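Local coordinates for protein putative cytosine/guanine deaminase (Unidentified, PDB 2PAJ) that catalyses the hydrolytic, zinc-dependent deamination of 2-amino-4-hydroxypteridines such as isoxanthopterin to 2,4-dihydroxypteridines, releasing ammonium, at residues E198-A201 / A202-D206; V386-W389 / G390-G394; D420-R423 / Y424-L427; A445-A449 / G450-V454. One frame throughout, in Å; residues are numbered along the deposited sequence.

The four contacts are local, each made within one continuous run of chain, and they follow one another in series. Interaction 1 ends helix 190-203, which in sequence falls between barrel strands 163-168 and 213-217; interaction 2 lies within helix 383-398, bonded through G390 to V73 of strand 67-73. That strand also pairs with strand 414-418, which leads into the loop of interaction 3 and is flanked by strand 442-448 of the interaction 4 hairpin. The centres of interactions 1 and 3 are 46 Å apart, on opposite sides of the chain's centre, whereas those of 2 and 4 are 19 Å apart. Interaction 2, the most central, comes within about 10 Å of a zinc ligand, H76.

Interaction 1 (E198-A201 / A202-D206); sequences ERLA and ARYHD
The carboxyl end of helix 190-203, one of the helices around the amidohydrolase barrel, closes with the pair L200 and Y204, four residues apart. L200 CD2 meets the tyrosine at the edge of its ring, in the ring plane, 3.7 Å from Y204 CE1. Both side chains start with CG beside the backbone N and anti to the carbonyl carbon (chi1 -65° for L200, -54° for Y204), and this shared choice brings the leucine methyl to the ring's edge. R203 CG lies over the centre of one ring face, while F154 of helix 149-159 stacks with the same tyrosine; L200 also packs on L166 and R168 of strand 163-168. The helical bonding persists to Y204, just past the last helical residue, R203. A202 N donates to E198 O at 3.0 Å and R203 N to R199 O at 3.0 Å, and the bond from Y204 N to L200 O, 2.9 Å long and 168° at the hydrogen, closes the series. The charges are sorted differently: R199 NH2 and R203 NE are 4.4 Å apart, but R199 is paired with D196 and D148, and E198 with R240. The buried pair L200 and Y204 thus packs inward on strand 163-168 and helix 149-159, while the charge of R199 is probably balanced by D196 and D148, which would ease its closeness to R203.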
ATOM      1  N   GLU A 198      -5.867 -14.040 -15.972  1.00 60.29           N
ATOM      2  CA  GLU A 198      -4.871 -14.564 -16.898  1.00 59.89           C
ATOM      3  C   GLU A 198      -4.520 -13.432 -17.874  1.00 58.41           C
ATOM      4  O   GLU A 198      -3.354 -13.191 -18.202  1.00 55.69           O
ATOM      5  CB  GLU A 198      -5.450 -15.780 -17.617  1.00 61.41           C
ATOM      6  CG  GLU A 198      -5.916 -16.846 -16.626  1.00 65.98           C
ATOM      7  CD  GLU A 198      -6.154 -18.213 -17.259  1.00 69.54           C
ATOM      8  OE1 GLU A 198      -7.093 -18.344 -18.087  1.00 72.50           O
ATOM      9  OE2 GLU A 198      -5.401 -19.158 -16.922  1.00 68.81           O
ATOM     10  N   ARG A 199      -5.553 -12.716 -18.297  1.00 57.04           N
ATOM     11  CA  ARG A 199      -5.381 -11.595 -19.196  1.00 57.12           C
ATOM     12  C   ARG A 199      -4.458 -10.578 -18.516  1.00 57.38           C
ATOM     13  O   ARG A 199      -3.437 -10.182 -19.081  1.00 57.50           O
ATOM     14  CB  ARG A 199      -6.745 -10.981 -19.502  1.00 56.68           C
ATOM     15  CG  ARG A 199      -6.679  -9.681 -20.247  1.00 57.11           C
ATOM     16  CD  ARG A 199      -7.892  -8.820 -19.904  1.00 60.96           C
ATOM     17  NE  ARG A 199      -7.570  -7.391 -19.904  1.00 62.38           N
ATOM     18  CZ  ARG A 199      -7.886  -6.561 -18.913  1.00 63.13           C
ATOM     19  NH1 ARG A 199      -8.536  -7.014 -17.847  1.00 62.86           N
ATOM     20  NH2 ARG A 199      -7.537  -5.279 -18.972  1.00 63.20           N
ATOM     21  N   LEU A 200      -4.820 -10.176 -17.299  1.00 57.09           N
ATOM     22  CA  LEU A 200      -4.034  -9.214 -16.512  1.00 56.21           C
ATOM     23  C   LEU A 200      -2.627  -9.710 -16.163  1.00 56.20           C
ATOM     24  O   LEU A 200      -1.661  -8.947 -16.174  1.00 55.76           O
ATOM     25  CB  LEU A 200      -4.769  -8.880 -15.215  1.00 55.13           C
ATOM     26  CG  LEU A 200      -6.105  -8.159 -15.389  1.00 55.84           C
ATOM     27  CD1 LEU A 200      -6.816  -8.068 -14.041  1.00 53.05           C
ATOM     28  CD2 LEU A 200      -5.859  -6.775 -15.999  1.00 53.87           C
ATOM     29  N   ALA A 201      -2.522 -10.993 -15.850  1.00 54.77           N
ATOM     30  CA  ALA A 201      -1.244 -11.575 -15.503  1.00 54.08           C
ATOM     31  C   ALA A 201      -0.282 -11.476 -16.668  1.00 54.46           C
ATOM     32  O   ALA A 201       0.899 -11.214 -16.492  1.00 55.88           O
ATOM     33  CB  ALA A 201      -1.424 -13.020 -15.115  1.00 53.91           C
ATOM     34  N   ALA A 202      -0.796 -11.683 -17.871  1.00 55.79           N
ATOM     35  CA  ALA A 202       0.039 -11.643 -19.063  1.00 54.30           C
ATOM     36  C   ALA A 202       0.307 -10.228 -19.535  1.00 54.11           C
ATOM     37  O   ALA A 202       1.332  -9.965 -20.142  1.00 55.59           O
ATOM     38  CB  ALA A 202      -0.615 -12.438 -20.171  1.00 51.02           C
ATOM     39  N   ARG A 203      -0.608  -9.316 -19.238  1.00 52.99           N
ATOM     40  CA  ARG A 203      -0.477  -7.944 -19.682  1.00 52.18           C
ATOM     41  C   ARG A 203       0.388  -7.047 -18.806  1.00 52.47           C
ATOM     42  O   ARG A 203       1.286  -6.372 -19.311  1.00 51.23           O
ATOM     43  CB  ARG A 203      -1.871  -7.339 -19.807  1.00 51.99           C
ATOM     44  CG  ARG A 203      -1.987  -6.028 -20.567  1.00 53.16           C
ATOM     45  CD  ARG A 203      -3.412  -5.523 -20.362  1.00 58.75           C
ATOM     46  NE  ARG A 203      -3.880  -4.467 -21.270  1.00 63.07           N
ATOM     47  CZ  ARG A 203      -3.237  -3.330 -21.508  1.00 64.72           C
ATOM     48  NH1 ARG A 203      -2.075  -3.089 -20.910  1.00 66.07           N
ATOM     49  NH2 ARG A 203      -3.769  -2.426 -22.324  1.00 63.25           N
ATOM     50  N   TYR A 204       0.131  -7.044 -17.499  1.00 51.77           N
ATOM     51  CA  TYR A 204       0.855  -6.162 -16.586  1.00 51.06           C
ATOM     52  C   TYR A 204       1.872  -6.722 -15.593  1.00 51.08           C
ATOM     53  O   TYR A 204       2.847  -6.046 -15.263  1.00 50.55           O
ATOM     54  CB  TYR A 204      -0.137  -5.357 -15.772  1.00 51.26           C
ATOM     55  CG  TYR A 204      -1.148  -4.596 -16.570  1.00 51.21           C
ATOM     56  CD1 TYR A 204      -2.474  -5.029 -16.637  1.00 51.61           C
ATOM     57  CD2 TYR A 204      -0.804  -3.392 -17.198  1.00 51.12           C
ATOM     58  CE1 TYR A 204      -3.435  -4.284 -17.294  1.00 51.09           C
ATOM     59  CE2 TYR A 204      -1.756  -2.639 -17.864  1.00 51.14           C
ATOM     60  CZ  TYR A 204      -3.070  -3.088 -17.903  1.00 50.74           C
ATOM     61  OH  TYR A 204      -4.025  -2.330 -18.525  1.00 54.27           O
ATOM     62  N   HIS A 205       1.644  -7.936 -15.107  1.00 49.97           N
ATOM     63  CA  HIS A 205       2.531  -8.530 -14.111  1.00 50.60           C
ATOM     64  C   HIS A 205       3.979  -8.793 -14.536  1.00 50.81           C
ATOM     65  O   HIS A 205       4.245  -9.507 -15.498  1.00 51.51           O
ATOM     66  CB  HIS A 205       1.914  -9.822 -13.566  1.00 49.32           C
ATOM     67  CG  HIS A 205       2.607 -10.367 -12.355  1.00 49.79           C
ATOM     68  ND1 HIS A 205       3.480 -11.432 -12.412  1.00 49.37           N
ATOM     69  CD2 HIS A 205       2.541 -10.007 -11.050  1.00 48.69           C
ATOM     70  CE1 HIS A 205       3.921 -11.706 -11.195  1.00 48.82           C
ATOM     71  NE2 HIS A 205       3.365 -10.856 -10.351  1.00 48.05           N
ATOM     72  N   ASP A 206       4.898  -8.178 -13.795  1.00 50.24           N
ATOM     73  CA  ASP A 206       6.337  -8.316 -13.979  1.00 49.35           C
ATOM     74  C   ASP A 206       6.775  -9.064 -12.719  1.00 49.52           C
ATOM     75  O   ASP A 206       6.424  -8.666 -11.614  1.00 50.83           O
ATOM     76  CB  ASP A 206       7.001  -6.937 -14.034  1.00 49.13           C
ATOM     77  CG  ASP A 206       8.518  -7.018 -14.072  1.00 52.64           C
ATOM     78  OD1 ASP A 206       9.083  -8.071 -13.701  1.00 52.37           O
ATOM     79  OD2 ASP A 206       9.159  -6.020 -14.456  1.00 53.82           O
TER

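Interaction 2 (V386-W389 / G390-G394); sequences VIHW and GTAGG
T391 and I387 meet through the threonine hydroxyl, which donates to the carbonyl oxygen of I387 at an OG1–O distance of 2.6 Å. The first torsion explains the approach: chi1 of 60° sets OG1 between the backbone N and the carbonyl carbon, turned back along the chain, while CG2 is anti to the carbonyl carbon and also lies beside I387 O. H388 uses another rotamer. Its CG is anti to the backbone N (chi1 -173°), which carries the imidazole forward along the helix, where CD2 comes 3.8 Å from A392 CB. One face of the ring lies beneath G393 N, 4.1 Å from the ring plane and toward the rim. The carbonyl of H388 takes two donors from opposite faces of its plane: G393 N donates to H388 O at 2.8 Å, and T391 N to H388 O at 3.1 Å, the latter from well above the plane. The G393 bond spans five residues, the signature of a pi-type turn, here a widening at 390-393 in helix 383-398, whereas G390 N keeps the usual four-residue step to V386 O, at 3.0 Å. Lacking a side chain, G393 brings its backbone close to H388. At the widened turn G390 is bonded by its backbone to V73 of strand 67-73, and T391 packs on P70 and W72 of that strand. G394 lies about 10 Å from the side chain of the zinc ligand H76. W389, with CG beside its backbone N, sends its indole to T353 and Q357 of helix 346-359 and V331 and I333 of strand 331-333.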
ATOM      1  N   VAL A 386       8.145   0.085  13.667  1.00 54.04           N
ATOM      2  CA  VAL A 386       7.041   0.478  12.809  1.00 53.76           C
ATOM      3  C   VAL A 386       7.480   0.880  11.402  1.00 55.40           C
ATOM      4  O   VAL A 386       6.784   0.608  10.426  1.00 56.54           O
ATOM      5  CB  VAL A 386       6.273   1.634  13.466  1.00 51.83           C
ATOM      6  CG1 VAL A 386       5.119   2.078  12.592  1.00 50.60           C
ATOM      7  CG2 VAL A 386       5.783   1.192  14.839  1.00 51.56           C
ATOM      8  N   ILE A 387       8.633   1.530  11.294  1.00 55.39           N
ATOM      9  CA  ILE A 387       9.131   1.944   9.992  1.00 53.77           C
ATOM     10  C   ILE A 387       9.380   0.700   9.158  1.00 52.91           C
ATOM     11  O   ILE A 387       9.263   0.722   7.941  1.00 52.49           O
ATOM     12  CB  ILE A 387      10.444   2.763  10.115  1.00 53.69           C
ATOM     13  CG1 ILE A 387      10.158   4.127  10.746  1.00 52.99           C
ATOM     14  CG2 ILE A 387      11.065   2.962   8.745  1.00 51.63           C
ATOM     15  CD1 ILE A 387      11.406   4.957  10.997  1.00 53.95           C
ATOM     16  N   HIS A 388       9.716  -0.393   9.825  1.00 52.38           N
ATOM     17  CA  HIS A 388       9.969  -1.644   9.132  1.00 51.89           C
ATOM     18  C   HIS A 388       8.672  -2.144   8.529  1.00 50.70           C
ATOM     19  O   HIS A 388       8.620  -2.494   7.353  1.00 50.70           O
ATOM     20  CB  HIS A 388      10.505  -2.699  10.097  1.00 52.47           C
ATOM     21  CG  HIS A 388      10.948  -3.945   9.413  1.00 54.05           C
ATOM     22  ND1 HIS A 388      10.483  -5.193   9.764  1.00 55.52           N
ATOM     23  CD2 HIS A 388      11.790  -4.132   8.373  1.00 54.49           C
ATOM     24  CE1 HIS A 388      11.018  -6.098   8.965  1.00 55.50           C
ATOM     25  NE2 HIS A 388      11.814  -5.479   8.113  1.00 57.04           N
ATOM     26  N   TRP A 389       7.630  -2.180   9.352  1.00 48.37           N
ATOM     27  CA  TRP A 389       6.316  -2.638   8.920  1.00 46.27           C
ATOM     28  C   TRP A 389       5.806  -1.848   7.726  1.00 45.68           C
ATOM     29  O   TRP A 389       5.250  -2.419   6.793  1.00 45.05           O
ATOM     30  CB  TRP A 389       5.317  -2.512  10.066  1.00 45.71           C
ATOM     31  CG  TRP A 389       5.576  -3.443  11.190  1.00 48.28           C
ATOM     32  CD1 TRP A 389       6.349  -4.569  11.160  1.00 46.72           C
ATOM     33  CD2 TRP A 389       4.978  -3.408  12.493  1.00 49.23           C
ATOM     34  NE1 TRP A 389       6.267  -5.246  12.354  1.00 47.88           N
ATOM     35  CE2 TRP A 389       5.428  -4.560  13.194  1.00 49.45           C
ATOM     36  CE3 TRP A 389       4.097  -2.523  13.137  1.00 49.84           C
ATOM     37  CZ2 TRP A 389       5.028  -4.853  14.514  1.00 50.65           C
ATOM     38  CZ3 TRP A 389       3.698  -2.812  14.443  1.00 51.69           C
ATOM     39  CH2 TRP A 389       4.164  -3.973  15.116  1.00 50.96           C
ATOM     40  N   GLY A 390       6.023  -0.535   7.756  1.00 45.04           N
ATOM     41  CA  GLY A 390       5.550   0.338   6.692  1.00 44.32           C
ATOM     42  C   GLY A 390       6.385   0.395   5.434  1.00 43.19           C
ATOM     43  O   GLY A 390       5.979   1.011   4.443  1.00 42.12           O
ATOM     44  N   THR A 391       7.546  -0.249   5.466  1.00 43.08           N
ATOM     45  CA  THR A 391       8.435  -0.254   4.314  1.00 44.13           C
ATOM     46  C   THR A 391       8.833  -1.664   3.882  1.00 44.60           C
ATOM     47  O   THR A 391       8.076  -2.331   3.191  1.00 45.12           O
ATOM     48  CB  THR A 391       9.719   0.605   4.579  1.00 44.02           C
ATOM     49  OG1 THR A 391      10.435   0.067   5.693  1.00 42.92           O
ATOM     50  CG2 THR A 391       9.346   2.052   4.901  1.00 40.73           C
ATOM     51  N   ALA A 392      10.013  -2.115   4.304  1.00 45.67           N
ATOM     52  CA  ALA A 392      10.537  -3.432   3.949  1.00 45.87           C
ATOM     53  C   ALA A 392       9.626  -4.605   4.326  1.00 47.71           C
ATOM     54  O   ALA A 392       9.630  -5.636   3.660  1.00 48.36           O
ATOM     55  CB  ALA A 392      11.901  -3.606   4.577  1.00 43.39           C
ATOM     56  N   GLY A 393       8.857  -4.452   5.399  1.00 48.34           N
ATOM     57  CA  GLY A 393       7.951  -5.509   5.807  1.00 48.49           C
ATOM     58  C   GLY A 393       6.860  -5.710   4.774  1.00 49.85           C
ATOM     59  O   GLY A 393       6.534  -6.835   4.409  1.00 51.19           O
ATOM     60  N   GLY A 394       6.292  -4.615   4.290  1.00 50.63           N
ATOM     61  CA  GLY A 394       5.239  -4.723   3.298  1.00 51.58           C
ATOM     62  C   GLY A 394       5.764  -5.225   1.970  1.00 52.48           C
ATOM     63  O   GLY A 394       5.087  -5.963   1.261  1.00 52.78           O
TER

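Interaction 3 (D420-R423 / Y424-L427); sequences DDPR and YFGL
The R423 chain runs along the Y424 ring in the same direction, in the surface loop between strand 414-418 and helix 433-436, where an Asx turn at D421 runs into a type II beta turn from Y424 to L427. R423 CG sits over one face of the tyrosine ring, 3.6 Å from its centroid and 10° off the normal, a CH-pi contact. It gets there because chi1 of 55° places CG between the backbone N and the carbonyl carbon. The chain then bends at chi3, leaving the guanidinium 70° from the ring plane. That turn directs NH1 to a salt bridge with D421 OD2 at 3.2 Å, while NE is bonded to S437 O. The same carboxylate oxygen accepts from R423 N, two residues on, at 3.1 Å, which makes the Asx turn; the donor comes on the anti side, and one acid oxygen thus holds both ends of the arginine. D421 CB touches the tyrosine ring, 3.6 Å from Y424 CE1. The second ring contact, P422 with F425, is a CH-pi contact too: P422 CA stands over the centre of the F425 ring, 3.4 Å from its centroid, with D421 C over the rim of that face and P422 CB near F425 CD1. Y424 is buried, with L419 and P441 among its neighbours, whereas F425 is exposed. In the backbone, Y424 N donates to D421 O at 3.0 Å, while F425 N reaches P422 O at 3.1 Å from above the carbonyl plane.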
ATOM      1  N   ASP A 420      10.239  21.512   8.463  1.00 56.68           N
ATOM      2  CA  ASP A 420      10.143  22.959   8.586  1.00 57.48           C
ATOM      3  C   ASP A 420       8.882  23.453   9.309  1.00 55.63           C
ATOM      4  O   ASP A 420       8.674  24.660   9.457  1.00 55.45           O
ATOM      5  CB  ASP A 420      10.226  23.556   7.188  1.00 61.40           C
ATOM      6  CG  ASP A 420       9.238  22.916   6.236  1.00 65.24           C
ATOM      7  OD1 ASP A 420       8.020  23.179   6.364  1.00 66.59           O
ATOM      8  OD2 ASP A 420       9.680  22.134   5.367  1.00 68.92           O
ATOM      9  N   ASP A 421       8.045  22.513   9.743  1.00 54.27           N
ATOM     10  CA  ASP A 421       6.815  22.823  10.467  1.00 51.50           C
ATOM     11  C   ASP A 421       7.167  22.858  11.951  1.00 51.30           C
ATOM     12  O   ASP A 421       7.936  22.023  12.427  1.00 49.63           O
ATOM     13  CB  ASP A 421       5.771  21.727  10.237  1.00 50.31           C
ATOM     14  CG  ASP A 421       4.409  22.070  10.836  1.00 50.81           C
ATOM     15  OD1 ASP A 421       3.573  22.648  10.117  1.00 50.83           O
ATOM     16  OD2 ASP A 421       4.178  21.773  12.025  1.00 48.09           O
ATOM     17  N   PRO A 422       6.610  23.824  12.700  1.00 50.85           N
ATOM     18  CA  PRO A 422       6.879  23.947  14.132  1.00 51.00           C
ATOM     19  C   PRO A 422       6.654  22.725  15.015  1.00 51.51           C
ATOM     20  O   PRO A 422       7.192  22.664  16.113  1.00 53.27           O
ATOM     21  CB  PRO A 422       6.023  25.145  14.553  1.00 50.69           C
ATOM     22  CG  PRO A 422       5.054  25.336  13.434  1.00 52.19           C
ATOM     23  CD  PRO A 422       5.840  24.978  12.220  1.00 51.65           C
ATOM     24  N   ARG A 423       5.877  21.751  14.559  1.00 50.92           N
ATOM     25  CA  ARG A 423       5.651  20.557  15.374  1.00 49.30           C
ATOM     26  C   ARG A 423       6.955  19.793  15.584  1.00 47.88           C
ATOM     27  O   ARG A 423       7.088  19.022  16.532  1.00 48.08           O
ATOM     28  CB  ARG A 423       4.624  19.624  14.720  1.00 48.96           C
ATOM     29  CG  ARG A 423       4.941  19.201  13.274  1.00 50.12           C
ATOM     30  CD  ARG A 423       4.072  18.031  12.821  1.00 48.23           C
ATOM     31  NE  ARG A 423       2.722  18.104  13.384  1.00 47.01           N
ATOM     32  CZ  ARG A 423       1.721  18.828  12.894  1.00 43.98           C
ATOM     33  NH1 ARG A 423       1.878  19.558  11.806  1.00 47.50           N
ATOM     34  NH2 ARG A 423       0.565  18.845  13.521  1.00 42.72           N
ATOM     35  N   TYR A 424       7.918  20.024  14.698  1.00 46.21           N
ATOM     36  CA  TYR A 424       9.206  19.345  14.761  1.00 47.36           C
ATOM     37  C   TYR A 424      10.244  20.127  15.553  1.00 46.91           C
ATOM     38  O   TYR A 424      11.262  19.573  15.974  1.00 45.48           O
ATOM     39  CB  TYR A 424       9.737  19.099  13.354  1.00 47.83           C
ATOM     40  CG  TYR A 424       8.754  18.399  12.455  1.00 48.41           C
ATOM     41  CD1 TYR A 424       8.173  19.069  11.373  1.00 48.78           C
ATOM     42  CD2 TYR A 424       8.394  17.070  12.688  1.00 46.72           C
ATOM     43  CE1 TYR A 424       7.262  18.439  10.553  1.00 47.84           C
ATOM     44  CE2 TYR A 424       7.492  16.431  11.878  1.00 46.66           C
ATOM     45  CZ  TYR A 424       6.927  17.117  10.811  1.00 47.96           C
ATOM     46  OH  TYR A 424       6.019  16.478  10.007  1.00 46.63           O
ATOM     47  N   PHE A 425       9.983  21.415  15.750  1.00 46.51           N
ATOM     48  CA  PHE A 425      10.887  22.281  16.495  1.00 48.17           C
ATOM     49  C   PHE A 425      10.993  21.804  17.941  1.00 48.87           C
ATOM     50  O   PHE A 425      10.011  21.857  18.674  1.00 49.75           O
ATOM     51  CB  PHE A 425      10.372  23.719  16.460  1.00 46.94           C
ATOM     52  CG  PHE A 425      10.258  24.294  15.077  1.00 47.90           C
ATOM     53  CD1 PHE A 425       9.752  25.575  14.892  1.00 49.50           C
ATOM     54  CD2 PHE A 425      10.632  23.560  13.961  1.00 48.41           C
ATOM     55  CE1 PHE A 425       9.620  26.120  13.628  1.00 48.48           C
ATOM     56  CE2 PHE A 425      10.506  24.091  12.683  1.00 48.95           C
ATOM     57  CZ  PHE A 425       9.994  25.378  12.516  1.00 47.87           C
ATOM     58  N   GLY A 426      12.175  21.333  18.347  1.00 49.19           N
ATOM     59  CA  GLY A 426      12.360  20.845  19.711  1.00 49.38           C
ATOM     60  C   GLY A 426      12.525  19.334  19.878  1.00 49.66           C
ATOM     61  O   GLY A 426      12.491  18.819  20.998  1.00 50.77           O
ATOM     62  N   LEU A 427      12.681  18.619  18.769  1.00 48.11           N
ATOM     63  CA  LEU A 427      12.869  17.172  18.802  1.00 47.52           C
ATOM     64  C   LEU A 427      14.336  16.833  19.006  1.00 48.00           C
ATOM     65  O   LEU A 427      15.191  17.270  18.244  1.00 47.84           O
ATOM     66  CB  LEU A 427      12.417  16.543  17.488  1.00 45.66           C
ATOM     67  CG  LEU A 427      10.933  16.287  17.276  1.00 44.95           C
ATOM     68  CD1 LEU A 427      10.696  15.820  15.842  1.00 43.36           C
ATOM     69  CD2 LEU A 427      10.450  15.263  18.294  1.00 39.30           C
TER

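Interaction 4 (A445-A449 / G450-V454); sequences ALFSA and GKRVV
A445 rests its methyl on R452: CB lies over one face of the guanidinium, toward the rim, 3.6 Å from R452 NE. With CG anti to the backbone N and the chain bent at chi2, the arginine turns NE back to V454 O and the A445 methyl; the NE bond to V454 O is 3.1 Å long with the oxygen in the guanidinium plane, while NH2 binds M444 O. L446 comes next. Its N also donates to V454 O, so that this oxygen is gripped by L446 N and R452 NE from opposite faces of its plane. L446 O takes V453 N at 2.9 Å and, more weakly, V454 N at 3.5 Å: one residue faces two, a classic beta bulge. L446 CB packs on V454 CB, and CD1 lies near V453 CB. F447 falls on the other face of the sheet with R452, its CZ 3.8 Å from R452 CD and its ring 56° from the guanidinium plane, in a non-hydrogen-bonded pair. S448 pairs with K451 by two backbone bonds, S448 N to K451 O at 2.9 Å and K451 N to S448 O at 3.0 Å; its CB meets V453 CG2, and OG is bonded to G161 O, in the loop before strand 163-168. A449, whose N binds D413 OD1, and G450 both take positive phi (56° and 75°). These angles and the S448–K451 bonds define a tight two-residue beta hairpin with a type I' turn, its first strand lying against strand 414-418.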
ATOM      1  N   ALA A 445      11.614  15.756  -1.233  1.00 55.20           N
ATOM      2  CA  ALA A 445      11.979  14.800  -2.268  1.00 54.28           C
ATOM      3  C   ALA A 445      11.459  13.377  -2.070  1.00 52.79           C
ATOM      4  O   ALA A 445      11.611  12.791  -1.006  1.00 50.60           O
ATOM      5  CB  ALA A 445      13.493  14.764  -2.412  1.00 54.18           C
ATOM      6  N   LEU A 446      10.845  12.834  -3.118  1.00 52.26           N
ATOM      7  CA  LEU A 446      10.344  11.463  -3.119  1.00 50.96           C
ATOM      8  C   LEU A 446      10.947  10.833  -4.371  1.00 52.55           C
ATOM      9  O   LEU A 446      10.880  11.420  -5.454  1.00 52.33           O
ATOM     10  CB  LEU A 446       8.814  11.421  -3.222  1.00 48.19           C
ATOM     11  CG  LEU A 446       8.040  10.177  -2.730  1.00 45.76           C
ATOM     12  CD1 LEU A 446       7.006   9.783  -3.762  1.00 42.14           C
ATOM     13  CD2 LEU A 446       8.977   9.018  -2.439  1.00 40.67           C
ATOM     14  N   PHE A 447      11.541   9.651  -4.213  1.00 53.80           N
ATOM     15  CA  PHE A 447      12.148   8.923  -5.317  1.00 54.81           C
ATOM     16  C   PHE A 447      11.500   7.575  -5.526  1.00 55.86           C
ATOM     17  O   PHE A 447      11.331   6.808  -4.582  1.00 54.18           O
ATOM     18  CB  PHE A 447      13.634   8.699  -5.075  1.00 55.88           C
ATOM     19  CG  PHE A 447      14.452   9.930  -5.229  1.00 58.63           C
ATOM     20  CD1 PHE A 447      14.850  10.663  -4.122  1.00 59.34           C
ATOM     21  CD2 PHE A 447      14.796  10.376  -6.492  1.00 60.18           C
ATOM     22  CE1 PHE A 447      15.582  11.830  -4.269  1.00 60.60           C
ATOM     23  CE2 PHE A 447      15.523  11.537  -6.663  1.00 61.56           C
ATOM     24  CZ  PHE A 447      15.922  12.274  -5.543  1.00 61.95           C
ATOM     25  N   SER A 448      11.132   7.303  -6.775  1.00 57.55           N
ATOM     26  CA  SER A 448      10.533   6.034  -7.131  1.00 59.24           C
ATOM     27  C   SER A 448      11.340   5.491  -8.297  1.00 60.57           C
ATOM     28  O   SER A 448      11.384   6.080  -9.388  1.00 60.56           O
ATOM     29  CB  SER A 448       9.068   6.201  -7.537  1.00 59.80           C
ATOM     30  OG  SER A 448       8.461   4.933  -7.735  1.00 60.47           O
ATOM     31  N   ALA A 449      12.000   4.364  -8.055  1.00 62.14           N
ATOM     32  CA  ALA A 449      12.817   3.749  -9.080  1.00 62.58           C
ATOM     33  C   ALA A 449      13.859   4.763  -9.570  1.00 62.75           C
ATOM     34  O   ALA A 449      14.136   4.850 -10.771  1.00 63.30           O
ATOM     35  CB  ALA A 449      11.936   3.279 -10.232  1.00 61.76           C
ATOM     36  N   GLY A 450      14.416   5.531  -8.631  1.00 62.10           N
ATOM     37  CA  GLY A 450      15.441   6.507  -8.957  1.00 61.42           C
ATOM     38  C   GLY A 450      14.979   7.780  -9.637  1.00 61.51           C
ATOM     39  O   GLY A 450      15.798   8.576 -10.104  1.00 62.03           O
ATOM     40  N   LYS A 451      13.673   7.983  -9.717  1.00 61.12           N
ATOM     41  CA  LYS A 451      13.171   9.190 -10.344  1.00 61.05           C
ATOM     42  C   LYS A 451      12.478  10.051  -9.311  1.00 59.69           C
ATOM     43  O   LYS A 451      11.829   9.543  -8.396  1.00 59.84           O
ATOM     44  CB  LYS A 451      12.236   8.835 -11.498  1.00 63.01           C
ATOM     45  CG  LYS A 451      13.016   8.187 -12.632  1.00 68.06           C
ATOM     46  CD  LYS A 451      12.197   7.848 -13.864  1.00 70.13           C
ATOM     47  CE  LYS A 451      13.139   7.237 -14.900  1.00 71.63           C
ATOM     48  NZ  LYS A 451      12.490   6.904 -16.196  1.00 74.75           N
ATOM     49  N   ARG A 452      12.649  11.360  -9.444  1.00 58.19           N
ATOM     50  CA  ARG A 452      12.052  12.289  -8.507  1.00 58.59           C
ATOM     51  C   ARG A 452      10.590  12.583  -8.835  1.00 58.03           C
ATOM     52  O   ARG A 452      10.256  13.369  -9.722  1.00 57.83           O
ATOM     53  CB  ARG A 452      12.875  13.576  -8.449  1.00 58.90           C
ATOM     54  CG  ARG A 452      12.467  14.481  -7.312  1.00 59.91           C
ATOM     55  CD  ARG A 452      13.675  15.116  -6.666  1.00 61.75           C
ATOM     56  NE  ARG A 452      13.276  16.146  -5.716  1.00 62.45           N
ATOM     57  CZ  ARG A 452      14.093  17.084  -5.262  1.00 61.51           C
ATOM     58  NH1 ARG A 452      15.356  17.114  -5.672  1.00 63.19           N
ATOM     59  NH2 ARG A 452      13.644  17.995  -4.415  1.00 60.74           N
ATOM     60  N   VAL A 453       9.725  11.927  -8.080  1.00 57.54           N
ATOM     61  CA  VAL A 453       8.295  12.043  -8.255  1.00 57.18           C
ATOM     62  C   VAL A 453       7.768  13.276  -7.564  1.00 55.71           C
ATOM     63  O   VAL A 453       6.763  13.847  -7.986  1.00 54.72           O
ATOM     64  CB  VAL A 453       7.591  10.797  -7.688  1.00 58.14           C
ATOM     65  CG1 VAL A 453       6.070  10.928  -7.825  1.00 60.04           C
ATOM     66  CG2 VAL A 453       8.103   9.567  -8.408  1.00 56.98           C
ATOM     67  N   VAL A 454       8.458  13.677  -6.501  1.00 56.14           N
ATOM     68  CA  VAL A 454       8.075  14.845  -5.719  1.00 55.72           C
ATOM     69  C   VAL A 454       9.236  15.797  -5.447  1.00 55.00           C
ATOM     70  O   VAL A 454      10.347  15.383  -5.117  1.00 54.71           O
ATOM     71  CB  VAL A 454       7.476  14.437  -4.349  1.00 55.70           C
ATOM     72  CG1 VAL A 454       7.035  15.673  -3.597  1.00 56.12           C
ATOM     73  CG2 VAL A 454       6.299  13.482  -4.541  1.00 54.65           C
TER